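Long-range contact in heavy metal cation tricomponent efflux pump ZneA(CzcA-like) (Cupriavidus metallidurans, PDB 4K0J), which probably exports zinc ions in exchange for protons, as the inner-membrane component of a tripartite RND heavy metal efflux system: residues L893-R905 / T991-T1004. Residues are numbered along the deposited sequence; the frame is centred on the assembly and turned at random.
Sequences LATLGGLVALHLR and TVVVGGLITATALT
The guanidinium of R905 meets T991 edge-on: OG1 of T991 lies at the rim of the group, near its plane, and NH2 of R905 points a hydrogen bond at it, modelled too short to trust in detail. The side chains of R905 and T991 approach from opposite directions, the R905 chain being bent at chi3 (-72°); its NH1 is bonded to the carbonyl of A976. The OG1 of T991 is also bonded to the carbonyl of R987, one turn earlier. With OG1 beside the backbone N (chi1 -50°), T991 turns its CG2 methyl onto CB of A901, 3.6 Å away.

Beyond this polar end the backbones themselves meet. CA of G897 and CA of G996 are 3.5 Å apart, and CA of G897 lies 3.1 Å from the carbonyl O of G995, a CA-H...O contact; A894 and G898 make similar ones to G996 O and V992 O. OG1 of T999 lies 2.9 Å from N of G897. CB of A1000 packs on CB of A894 at 3.9 Å. L893 crosses L1003 at a slant, CD2 of L893 meeting CB of L1003 at 3.7 Å.

Helix 911-939 adjoins through L920 on A894 and F917 on V992. With axes 6.2 Å apart at 121°, this is a glycine-mediated transmembrane helix crossing, joining two predicted membrane helices within the helical bundle of an RND transporter.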
ATOM      1  N   LEU C 893      -1.737  24.515 -44.377  1.00103.08           N
ATOM      2  CA  LEU C 893      -2.633  25.627 -44.668  1.00101.20           C
ATOM      3  C   LEU C 893      -3.007  26.348 -43.384  1.00 98.53           C
ATOM      4  O   LEU C 893      -3.161  27.570 -43.362  1.00 94.68           O
ATOM      5  CB  LEU C 893      -3.903  25.128 -45.359  1.00101.54           C
ATOM      6  CG  LEU C 893      -3.740  24.371 -46.677  1.00105.88           C
ATOM      7  CD1 LEU C 893      -5.099  24.051 -47.275  1.00105.65           C
ATOM      8  CD2 LEU C 893      -2.900  25.173 -47.654  1.00113.34           C
ATOM      9  N   ALA C 894      -3.154  25.574 -42.315  1.00100.34           N
ATOM     10  CA  ALA C 894      -3.475  26.115 -41.006  1.00101.24           C
ATOM     11  C   ALA C 894      -2.203  26.544 -40.293  1.00103.52           C
ATOM     12  O   ALA C 894      -2.215  27.470 -39.482  1.00104.95           O
ATOM     13  CB  ALA C 894      -4.222  25.082 -40.185  1.00 98.26           C
ATOM     14  N   THR C 895      -1.105  25.866 -40.612  1.00103.04           N
ATOM     15  CA  THR C 895       0.185  26.147 -39.996  1.00101.71           C
ATOM     16  C   THR C 895       0.651  27.571 -40.304  1.00109.28           C
ATOM     17  O   THR C 895       1.299  28.211 -39.473  1.00115.69           O
ATOM     18  CB  THR C 895       1.252  25.128 -40.451  1.00 95.32           C
ATOM     19  OG1 THR C 895       0.789  23.798 -40.185  1.00 92.44           O
ATOM     20  CG2 THR C 895       2.565  25.352 -39.723  1.00 91.92           C
ATOM     21  N   LEU C 896       0.307  28.061 -41.494  1.00109.91           N
ATOM     22  CA  LEU C 896       0.650  29.420 -41.909  1.00112.84           C
ATOM     23  C   LEU C 896       0.182  30.451 -40.889  1.00106.96           C
ATOM     24  O   LEU C 896       0.994  31.172 -40.307  1.00112.38           O
ATOM     25  CB  LEU C 896       0.049  29.738 -43.284  1.00122.62           C
ATOM     26  CG  LEU C 896       0.035  31.203 -43.745  1.00124.76           C
ATOM     27  CD1 LEU C 896       1.440  31.745 -43.977  1.00120.43           C
ATOM     28  CD2 LEU C 896      -0.821  31.373 -44.997  1.00128.86           C
ATOM     29  N   GLY C 897      -1.127  30.509 -40.667  1.00 96.42           N
ATOM     30  CA  GLY C 897      -1.694  31.455 -39.727  1.00 96.79           C
ATOM     31  C   GLY C 897      -1.227  31.226 -38.304  1.00100.39           C
ATOM     32  O   GLY C 897      -1.016  32.173 -37.548  1.00 96.11           O
ATOM     33  N   GLY C 898      -1.051  29.958 -37.946  1.00105.20           N
ATOM     34  CA  GLY C 898      -0.631  29.589 -36.609  1.00102.58           C
ATOM     35  C   GLY C 898       0.762  30.081 -36.285  1.00106.98           C
ATOM     36  O   GLY C 898       1.146  30.162 -35.119  1.00112.36           O
ATOM     37  N   LEU C 899       1.523  30.414 -37.323  1.00107.22           N
ATOM     38  CA  LEU C 899       2.887  30.894 -37.140  1.00103.15           C
ATOM     39  C   LEU C 899       3.028  32.390 -37.416  1.00104.65           C
ATOM     40  O   LEU C 899       3.895  33.046 -36.836  1.00107.30           O
ATOM     41  CB  LEU C 899       3.866  30.083 -37.995  1.00 94.25           C
ATOM     42  CG  LEU C 899       4.008  28.607 -37.607  1.00 85.68           C
ATOM     43  CD1 LEU C 899       4.962  27.887 -38.542  1.00 90.48           C
ATOM     44  CD2 LEU C 899       4.475  28.471 -36.168  1.00 79.76           C
ATOM     45  N   VAL C 900       2.183  32.934 -38.290  1.00 98.83           N
ATOM     46  CA  VAL C 900       2.214  34.371 -38.550  1.00 99.00           C
ATOM     47  C   VAL C 900       1.588  35.139 -37.394  1.00106.42           C
ATOM     48  O   VAL C 900       1.881  36.316 -37.187  1.00104.62           O
ATOM     49  CB  VAL C 900       1.501  34.761 -39.864  1.00 92.72           C
ATOM     50  CG1 VAL C 900       2.109  34.024 -41.042  1.00 94.32           C
ATOM     51  CG2 VAL C 900       0.008  34.504 -39.768  1.00 87.85           C
ATOM     52  N   ALA C 901       0.726  34.463 -36.643  1.00116.48           N
ATOM     53  CA  ALA C 901       0.063  35.080 -35.504  1.00121.17           C
ATOM     54  C   ALA C 901       0.989  35.103 -34.292  1.00120.07           C
ATOM     55  O   ALA C 901       0.883  35.984 -33.439  1.00131.66           O
ATOM     56  CB  ALA C 901      -1.230  34.353 -35.181  1.00120.95           C
ATOM     57  N   LEU C 902       1.895  34.133 -34.223  1.00101.75           N
ATOM     58  CA  LEU C 902       2.886  34.102 -33.154  1.00 88.06           C
ATOM     59  C   LEU C 902       3.843  35.282 -33.292  1.00 90.53           C
ATOM     60  O   LEU C 902       4.150  35.957 -32.310  1.00 90.45           O
ATOM     61  CB  LEU C 902       3.653  32.775 -33.153  1.00 83.51           C
ATOM     62  CG  LEU C 902       2.859  31.528 -32.751  1.00 75.92           C
ATOM     63  CD1 LEU C 902       3.721  30.278 -32.831  1.00 67.65           C
ATOM     64  CD2 LEU C 902       2.269  31.681 -31.355  1.00 71.42           C
ATOM     65  N   HIS C 903       4.298  35.535 -34.516  1.00 95.57           N
ATOM     66  CA  HIS C 903       5.155  36.685 -34.790  1.00 99.04           C
ATOM     67  C   HIS C 903       4.389  37.998 -34.618  1.00104.89           C
ATOM     68  O   HIS C 903       4.985  39.037 -34.340  1.00108.50           O
ATOM     69  CB  HIS C 903       5.728  36.614 -36.210  1.00101.03           C
ATOM     70  CG  HIS C 903       6.659  35.464 -36.436  1.00 97.02           C
ATOM     71  ND1 HIS C 903       6.241  34.151 -36.411  1.00 96.80           N
ATOM     72  CD2 HIS C 903       7.985  35.430 -36.705  1.00 96.68           C
ATOM     73  CE1 HIS C 903       7.270  33.358 -36.651  1.00 97.69           C
ATOM     74  NE2 HIS C 903       8.342  34.110 -36.831  1.00 97.29           N
ATOM     75  N   LEU C 904       3.070  37.945 -34.787  1.00107.47           N
ATOM     76  CA  LEU C 904       2.229  39.140 -34.724  1.00112.25           C
ATOM     77  C   LEU C 904       2.274  39.833 -33.363  1.00113.68           C
ATOM     78  O   LEU C 904       2.675  40.993 -33.263  1.00112.83           O
ATOM     79  CB  LEU C 904       0.780  38.800 -35.088  1.00116.19           C
ATOM     80  CG  LEU C 904      -0.236  39.945 -35.014  1.00118.57           C
ATOM     81  CD1 LEU C 904       0.086  41.024 -36.037  1.00120.88           C
ATOM     82  CD2 LEU C 904      -1.654  39.427 -35.204  1.00120.15           C
ATOM     83  N   ARG C 905       1.855  39.122 -32.320  1.00115.79           N
ATOM     84  CA  ARG C 905       1.794  39.698 -30.980  1.00111.08           C
ATOM     85  C   ARG C 905       3.143  39.669 -30.268  1.00111.85           C
ATOM     86  O   ARG C 905       3.351  40.388 -29.289  1.00116.25           O
ATOM     87  CB  ARG C 905       0.728  38.994 -30.133  1.00101.62           C
ATOM     88  CG  ARG C 905      -0.695  39.262 -30.587  1.00 99.64           C
ATOM     89  CD  ARG C 905      -1.698  38.977 -29.481  1.00 98.52           C
ATOM     90  NE  ARG C 905      -1.868  37.550 -29.228  1.00101.48           N
ATOM     91  CZ  ARG C 905      -2.733  37.047 -28.352  1.00106.53           C
ATOM     92  NH1 ARG C 905      -3.506  37.857 -27.642  1.00107.51           N
ATOM     93  NH2 ARG C 905      -2.828  35.736 -28.183  1.00107.04           N
ATOM     94  N   THR C 991      -4.045  31.955 -29.922  1.00 95.13           N
ATOM     95  CA  THR C 991      -3.340  32.601 -31.017  1.00106.54           C
ATOM     96  C   THR C 991      -3.153  31.647 -32.192  1.00106.53           C
ATOM     97  O   THR C 991      -3.486  31.981 -33.330  1.00117.56           O
ATOM     98  CB  THR C 991      -1.968  33.107 -30.555  1.00115.41           C
ATOM     99  OG1 THR C 991      -2.123  33.864 -29.348  1.00120.20           O
ATOM    100  CG2 THR C 991      -1.332  33.977 -31.618  1.00119.06           C
ATOM    101  N   VAL C 992      -2.624  30.460 -31.905  1.00 92.49           N
ATOM    102  CA  VAL C 992      -2.382  29.450 -32.932  1.00 85.47           C
ATOM    103  C   VAL C 992      -3.641  29.105 -33.725  1.00 90.08           C
ATOM    104  O   VAL C 992      -3.614  29.054 -34.957  1.00 91.22           O
ATOM    105  CB  VAL C 992      -1.803  28.160 -32.321  1.00 83.60           C
ATOM    106  CG1 VAL C 992      -1.896  27.009 -33.310  1.00 78.80           C
ATOM    107  CG2 VAL C 992      -0.365  28.385 -31.878  1.00 89.49           C
ATOM    108  N   VAL C 993      -4.745  28.880 -33.022  1.00 94.56           N
ATOM    109  CA  VAL C 993      -5.993  28.512 -33.686  1.00 94.16           C
ATOM    110  C   VAL C 993      -6.639  29.686 -34.422  1.00106.28           C
ATOM    111  O   VAL C 993      -6.925  29.588 -35.615  1.00114.63           O
ATOM    112  CB  VAL C 993      -7.010  27.901 -32.705  1.00 76.21           C
ATOM    113  CG1 VAL C 993      -8.359  27.753 -33.376  1.00 75.48           C
ATOM    114  CG2 VAL C 993      -6.514  26.557 -32.189  1.00 65.99           C
ATOM    115  N   VAL C 994      -6.870  30.788 -33.709  1.00101.97           N
ATOM    116  CA  VAL C 994      -7.498  31.973 -34.293  1.00 95.51           C
ATOM    117  C   VAL C 994      -6.752  32.455 -35.534  1.00 94.80           C
ATOM    118  O   VAL C 994      -7.355  32.669 -36.586  1.00 97.11           O
ATOM    119  CB  VAL C 994      -7.607  33.132 -33.271  1.00 85.26           C
ATOM    120  CG1 VAL C 994      -7.972  34.434 -33.965  1.00 85.41           C
ATOM    121  CG2 VAL C 994      -8.637  32.802 -32.206  1.00 80.82           C
ATOM    122  N   GLY C 995      -5.437  32.606 -35.411  1.00 88.65           N
ATOM    123  CA  GLY C 995      -4.619  33.037 -36.528  1.00 88.37           C
ATOM    124  C   GLY C 995      -4.510  31.980 -37.610  1.00 89.59           C
ATOM    125  O   GLY C 995      -4.521  32.294 -38.799  1.00 88.76           O
ATOM    126  N   GLY C 996      -4.419  30.722 -37.192  1.00 98.44           N
ATOM    127  CA  GLY C 996      -4.233  29.620 -38.118  1.00112.77           C
ATOM    128  C   GLY C 996      -5.503  29.078 -38.743  1.00123.24           C
ATOM    129  O   GLY C 996      -5.469  28.071 -39.446  1.00128.42           O
ATOM    130  N   LEU C 997      -6.626  29.740 -38.490  1.00120.55           N
ATOM    131  CA  LEU C 997      -7.894  29.310 -39.060  1.00115.88           C
ATOM    132  C   LEU C 997      -8.421  30.375 -40.004  1.00111.46           C
ATOM    133  O   LEU C 997      -9.210  30.087 -40.900  1.00113.74           O
ATOM    134  CB  LEU C 997      -8.913  29.029 -37.956  1.00114.45           C
ATOM    135  CG  LEU C 997     -10.047  28.063 -38.299  1.00113.06           C
ATOM    136  CD1 LEU C 997      -9.487  26.707 -38.704  1.00110.95           C
ATOM    137  CD2 LEU C 997     -10.992  27.922 -37.120  1.00110.63           C
ATOM    138  N   ILE C 998      -7.977  31.609 -39.797  1.00107.36           N
ATOM    139  CA  ILE C 998      -8.395  32.722 -40.637  1.00107.97           C
ATOM    140  C   ILE C 998      -7.508  32.812 -41.880  1.00106.13           C
ATOM    141  O   ILE C 998      -7.739  33.637 -42.763  1.00107.80           O
ATOM    142  CB  ILE C 998      -8.381  34.058 -39.854  1.00111.97           C
ATOM    143  CG1 ILE C 998      -9.360  35.064 -40.472  1.00119.37           C
ATOM    144  CG2 ILE C 998      -6.970  34.625 -39.768  1.00111.14           C
ATOM    145  CD1 ILE C 998      -9.464  36.368 -39.707  1.00119.56           C
ATOM    146  N   THR C 999      -6.492  31.955 -41.942  1.00102.11           N
ATOM    147  CA  THR C 999      -5.630  31.873 -43.118  1.00101.75           C
ATOM    148  C   THR C 999      -5.597  30.444 -43.641  1.00 96.84           C
ATOM    149  O   THR C 999      -4.768  30.098 -44.483  1.00 93.88           O
ATOM    150  CB  THR C 999      -4.182  32.301 -42.815  1.00106.25           C
ATOM    151  OG1 THR C 999      -3.458  31.188 -42.278  1.00106.01           O
ATOM    152  CG2 THR C 999      -4.145  33.465 -41.833  1.00109.41           C
ATOM    153  N   ALA C1000      -6.493  29.611 -43.123  1.00 98.64           N
ATOM    154  CA  ALA C1000      -6.572  28.219 -43.541  1.00105.34           C
ATOM    155  C   ALA C1000      -7.805  28.004 -44.400  1.00113.05           C
ATOM    156  O   ALA C1000      -7.792  27.201 -45.331  1.00125.92           O
ATOM    157  CB  ALA C1000      -6.610  27.306 -42.330  1.00107.12           C
ATOM    158  N   THR C1001      -8.871  28.726 -44.075  1.00107.30           N
ATOM    159  CA  THR C1001     -10.119  28.631 -44.816  1.00104.07           C
ATOM    160  C   THR C1001      -9.941  29.224 -46.212  1.00103.53           C
ATOM    161  O   THR C1001     -10.500  28.721 -47.188  1.00102.59           O
ATOM    162  CB  THR C1001     -11.253  29.370 -44.082  1.00101.39           C
ATOM    163  OG1 THR C1001     -11.255  28.991 -42.703  1.00 91.10           O
ATOM    164  CG2 THR C1001     -12.598  29.029 -44.691  1.00109.56           C
ATOM    165  N   ALA C1002      -9.144  30.285 -46.299  1.00 98.32           N
ATOM    166  CA  ALA C1002      -8.889  30.964 -47.567  1.00 98.43           C
ATOM    167  C   ALA C1002      -8.091  30.086 -48.525  1.00104.04           C
ATOM    168  O   ALA C1002      -7.998  30.376 -49.717  1.00100.98           O
ATOM    169  CB  ALA C1002      -8.165  32.280 -47.325  1.00 94.43           C
ATOM    170  N   LEU C1003      -7.512  29.016 -47.995  1.00121.04           N
ATOM    171  CA  LEU C1003      -6.768  28.073 -48.812  1.00128.01           C
ATOM    172  C   LEU C1003      -7.512  26.743 -48.883  1.00129.04           C
ATOM    173  O   LEU C1003      -7.128  25.842 -49.627  1.00135.81           O
ATOM    174  CB  LEU C1003      -5.351  27.890 -48.261  1.00130.62           C
ATOM    175  CG  LEU C1003      -4.543  29.186 -48.120  1.00135.68           C
ATOM    176  CD1 LEU C1003      -3.146  28.910 -47.583  1.00136.16           C
ATOM    177  CD2 LEU C1003      -4.473  29.936 -49.445  1.00139.33           C
ATOM    178  N   THR C1004      -8.587  26.635 -48.106  1.00108.42           N
ATOM    179  CA  THR C1004      -9.439  25.454 -48.126  1.00102.19           C
ATOM    180  C   THR C1004     -10.496  25.617 -49.207  1.00111.15           C
ATOM    181  O   THR C1004     -11.012  24.638 -49.742  1.00116.63           O
ATOM    182  CB  THR C1004     -10.159  25.252 -46.780  1.00 97.33           C
ATOM    183  OG1 THR C1004      -9.231  25.431 -45.703  1.00105.11           O
ATOM    184  CG2 THR C1004     -10.763  23.859 -46.696  1.00 90.53           C
TER